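Local coordinates for protein putative esterase (Uncultured bacterium, PDB 7C4D) that probably hydrolyses carboxylic esters, as a putative esterase of the alpha/beta hydrolase fold from a marine microorganism, at residues A[26-31]-A[52-57]. Sequence-based numbering, arbitrary orientation.
Sequences LIILHG and VYLIDQ. With SO4 (sulfate ion), chain E.
Tyr53 N donates to Leu26 O at 2.8 Å, and Ile28 N returns a bond to Tyr53 O, the ladder of parallel strands. A rung further on, Ile55 N to Ile28 O is weak at 3.5 Å. The pair exemplifies how parallel strands that splay toward their C-terminal ends stay joined by water and a side chain: where they part, a water donates to Ile28 O and Ile55 O and weakly accepts from His30 N.

Beyond the last, weak rung a side chain takes over the link. His30 has CG between its backbone N and carbonyl carbon (chi1 66°), which turns the imidazole across to 52-57. There NE2 accepts from Gln57 N at 2.9 Å, almost straight but 17° out of the ring plane, while ND1 donates in plane to Gly31 O at 2.7 Å. Both ring nitrogens are thus engaged, and Gln57 NE2, in the side-chain amide, lies over one face of the imidazole, ring and amide planes 71° apart. Replacing the imidazole with the methyl group of an alanine is likely to leave Gln57 N without its acceptor and Gly31 O without its donor, and to open a gap beside the Gln57 side chain.

Apolar contacts flank the backbone: Ile28 CD1 reaches Val52 CG1 (3.7 Å) and Leu54 CD2 on one face, and Leu29 CD2 meets Ile55 CG2 (3.7 Å) on the other.

In this beta-alpha-beta unit of the alpha/beta hydrolase fold, connecting helix 40-46 covers Leu26, Val52 and Leu54, helix 71-84 covers Ile27, Leu29 and Ile55, and strands 16-19 and 90-95 flank the pair.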
ATOM      1  N   LEU A  26     -14.877  -0.558   4.994  1.00 39.36           N
ATOM      2  CA  LEU A  26     -13.656   0.203   4.892  1.00 37.69           C
ATOM      3  C   LEU A  26     -12.590  -0.789   4.433  1.00 43.88           C
ATOM      4  O   LEU A  26     -12.281  -1.742   5.146  1.00 41.80           O
ATOM      5  CB  LEU A  26     -13.358   0.815   6.266  1.00 38.29           C
ATOM      6  CG  LEU A  26     -12.019   1.554   6.425  1.00 44.32           C
ATOM      7  CD1 LEU A  26     -11.867   2.634   5.380  1.00 44.75           C
ATOM      8  CD2 LEU A  26     -11.915   2.173   7.827  1.00 45.66           C
ATOM      9  N   ILE A  27     -12.044  -0.543   3.238  1.00 39.96           N
ATOM     10  CA  ILE A  27     -11.022  -1.392   2.658  1.00 37.63           C
ATOM     11  C   ILE A  27      -9.671  -0.719   2.845  1.00 37.76           C
ATOM     12  O   ILE A  27      -9.530   0.456   2.474  1.00 42.47           O
ATOM     13  CB  ILE A  27     -11.333  -1.685   1.160  1.00 41.27           C
ATOM     14  CG1 ILE A  27     -12.638  -2.467   0.993  1.00 37.44           C
ATOM     15  CG2 ILE A  27     -10.161  -2.404   0.498  1.00 39.22           C
ATOM     16  CD1 ILE A  27     -13.110  -2.681  -0.447  1.00 42.66           C
ATOM     17  N   ILE A  28      -8.689  -1.470   3.385  1.00 34.81           N
ATOM     18  CA  ILE A  28      -7.344  -0.929   3.551  1.00 34.91           C
ATOM     19  C   ILE A  28      -6.388  -1.685   2.606  1.00 40.34           C
ATOM     20  O   ILE A  28      -6.407  -2.911   2.574  1.00 41.64           O
ATOM     21  CB  ILE A  28      -6.914  -0.972   5.032  1.00 32.58           C
ATOM     22  CG1 ILE A  28      -7.984  -0.369   5.945  1.00 37.66           C
ATOM     23  CG2 ILE A  28      -5.555  -0.340   5.304  1.00 30.38           C
ATOM     24  CD1 ILE A  28      -7.540  -0.244   7.437  1.00 38.42           C
ATOM     25  N   LEU A  29      -5.582  -0.942   1.836  1.00 38.41           N
ATOM     26  CA  LEU A  29      -4.603  -1.480   0.889  1.00 41.37           C
ATOM     27  C   LEU A  29      -3.193  -1.036   1.276  1.00 40.15           C
ATOM     28  O   LEU A  29      -2.861   0.158   1.267  1.00 39.71           O
ATOM     29  CB  LEU A  29      -4.905  -0.994  -0.537  1.00 37.86           C
ATOM     30  CG  LEU A  29      -6.279  -1.299  -1.110  1.00 41.65           C
ATOM     31  CD1 LEU A  29      -6.334  -0.843  -2.559  1.00 50.06           C
ATOM     32  CD2 LEU A  29      -6.553  -2.776  -1.023  1.00 49.47           C
ATOM     33  N   HIS A  30      -2.352  -2.012   1.610  1.00 37.03           N
ATOM     34  CA  HIS A  30      -0.959  -1.784   1.945  1.00 35.52           C
ATOM     35  C   HIS A  30      -0.144  -1.333   0.701  1.00 41.39           C
ATOM     36  O   HIS A  30      -0.597  -1.374  -0.459  1.00 38.58           O
ATOM     37  CB  HIS A  30      -0.419  -3.083   2.546  1.00 38.99           C
ATOM     38  CG  HIS A  30      -0.391  -4.182   1.542  1.00 43.24           C
ATOM     39  ND1 HIS A  30       0.627  -4.310   0.613  1.00 40.16           N
ATOM     40  CD2 HIS A  30      -1.281  -5.151   1.250  1.00 44.45           C
ATOM     41  CE1 HIS A  30       0.383  -5.321  -0.181  1.00 41.84           C
ATOM     42  NE2 HIS A  30      -0.784  -5.866   0.190  1.00 46.32           N
ATOM     43  N   GLY A  31       1.092  -0.901   0.945  1.00 35.51           N
ATOM     44  CA  GLY A  31       2.047  -0.587  -0.108  1.00 42.51           C
ATOM     45  C   GLY A  31       3.004  -1.750  -0.453  1.00 50.71           C
ATOM     46  O   GLY A  31       2.865  -2.874   0.052  1.00 42.37           O
ATOM     47  N   VAL A  52     -14.004  -3.404   8.577  1.00 40.92           N
ATOM     48  CA  VAL A  52     -12.705  -3.207   7.978  1.00 43.29           C
ATOM     49  C   VAL A  52     -12.233  -4.486   7.281  1.00 53.30           C
ATOM     50  O   VAL A  52     -12.175  -5.552   7.905  1.00 47.02           O
ATOM     51  CB  VAL A  52     -11.681  -2.763   9.032  1.00 46.95           C
ATOM     52  CG1 VAL A  52     -10.343  -2.452   8.376  1.00 42.05           C
ATOM     53  CG2 VAL A  52     -12.182  -1.579   9.869  1.00 39.90           C
ATOM     54  N   TYR A  53     -11.844  -4.340   6.004  1.00 45.51           N
ATOM     55  CA  TYR A  53     -11.253  -5.418   5.210  1.00 45.07           C
ATOM     56  C   TYR A  53      -9.765  -5.153   4.989  1.00 43.92           C
ATOM     57  O   TYR A  53      -9.386  -4.117   4.428  1.00 41.11           O
ATOM     58  CB  TYR A  53     -11.962  -5.545   3.866  1.00 43.15           C
ATOM     59  CG  TYR A  53     -13.396  -5.981   3.968  1.00 43.89           C
ATOM     60  CD1 TYR A  53     -14.395  -5.063   4.232  1.00 44.23           C
ATOM     61  CD2 TYR A  53     -13.753  -7.314   3.816  1.00 44.06           C
ATOM     62  CE1 TYR A  53     -15.712  -5.457   4.344  1.00 44.11           C
ATOM     63  CE2 TYR A  53     -15.065  -7.732   3.913  1.00 42.56           C
ATOM     64  CZ  TYR A  53     -16.045  -6.789   4.172  1.00 48.44           C
ATOM     65  OH  TYR A  53     -17.352  -7.158   4.238  1.00 49.20           O
ATOM     66  N   LEU A  54      -8.929  -6.040   5.544  1.00 37.22           N
ATOM     67  CA  LEU A  54      -7.484  -5.959   5.384  1.00 43.02           C
ATOM     68  C   LEU A  54      -7.116  -6.915   4.256  1.00 44.89           C
ATOM     69  O   LEU A  54      -7.165  -8.140   4.429  1.00 50.00           O
ATOM     70  CB  LEU A  54      -6.785  -6.380   6.675  1.00 44.64           C
ATOM     71  CG  LEU A  54      -7.139  -5.627   7.958  1.00 42.10           C
ATOM     72  CD1 LEU A  54      -6.371  -6.234   9.104  1.00 42.38           C
ATOM     73  CD2 LEU A  54      -6.759  -4.164   7.841  1.00 42.18           C
ATOM     74  N   ILE A  55      -6.816  -6.320   3.098  1.00 47.69           N
ATOM     75  CA  ILE A  55      -6.605  -7.030   1.842  1.00 49.13           C
ATOM     76  C   ILE A  55      -5.100  -7.178   1.638  1.00 51.85           C
ATOM     77  O   ILE A  55      -4.333  -6.268   1.988  1.00 50.89           O
ATOM     78  CB  ILE A  55      -7.280  -6.229   0.712  1.00 54.34           C
ATOM     79  CG1 ILE A  55      -8.796  -6.454   0.679  1.00 46.50           C
ATOM     80  CG2 ILE A  55      -6.634  -6.491  -0.632  1.00 68.49           C
ATOM     81  CD1 ILE A  55      -9.159  -7.767   0.146  1.00 55.56           C
ATOM     82  N   ASP A  56      -4.682  -8.374   1.184  1.00 45.05           N
ATOM     83  CA  ASP A  56      -3.325  -8.619   0.699  1.00 42.59           C
ATOM     84  C   ASP A  56      -3.410  -8.434  -0.819  1.00 41.64           C
ATOM     85  O   ASP A  56      -4.279  -9.010  -1.455  1.00 43.67           O
ATOM     86  CB  ASP A  56      -2.822 -10.027   1.054  1.00 42.21           C
ATOM     87  CG  ASP A  56      -2.477 -10.278   2.521  1.00 44.51           C
ATOM     88  OD1 ASP A  56      -2.467  -9.331   3.300  1.00 50.41           O
ATOM     89  OD2 ASP A  56      -2.159 -11.413   2.869  1.00 46.58           O
ATOM     90  N   GLN A  57      -2.624  -7.523  -1.386  1.00 41.57           N
ATOM     91  CA  GLN A  57      -2.704  -7.317  -2.831  1.00 46.48           C
ATOM     92  C   GLN A  57      -1.911  -8.398  -3.572  1.00 47.73           C
ATOM     93  O   GLN A  57      -1.110  -9.097  -2.939  1.00 42.22           O
ATOM     94  CB  GLN A  57      -2.237  -5.908  -3.166  1.00 49.17           C
ATOM     95  CG  GLN A  57      -3.216  -4.859  -2.643  1.00 51.63           C
ATOM     96  CD  GLN A  57      -2.713  -3.495  -2.990  1.00 56.84           C
ATOM     97  OE1 GLN A  57      -3.025  -2.947  -4.050  1.00 63.47           O
ATOM     98  NE2 GLN A  57      -1.850  -2.994  -2.126  1.00 58.28           N
TER
HETATM   99  S   SO4 E 404       2.349  -1.229   4.672  1.00 62.81           S
HETATM  100  O1  SO4 E 404       2.108  -2.643   4.791  1.00 53.70           O
HETATM  101  O2  SO4 E 404       3.407  -1.027   3.705  1.00 68.61           O
HETATM  102  O3  SO4 E 404       1.159  -0.550   4.199  1.00 56.42           O
HETATM  103  O4  SO4 E 404       2.739  -0.687   5.942  1.00 68.66           O
HETATM  104  O   HOH W   1      -3.729  -3.922   3.254  1.00 40.47           O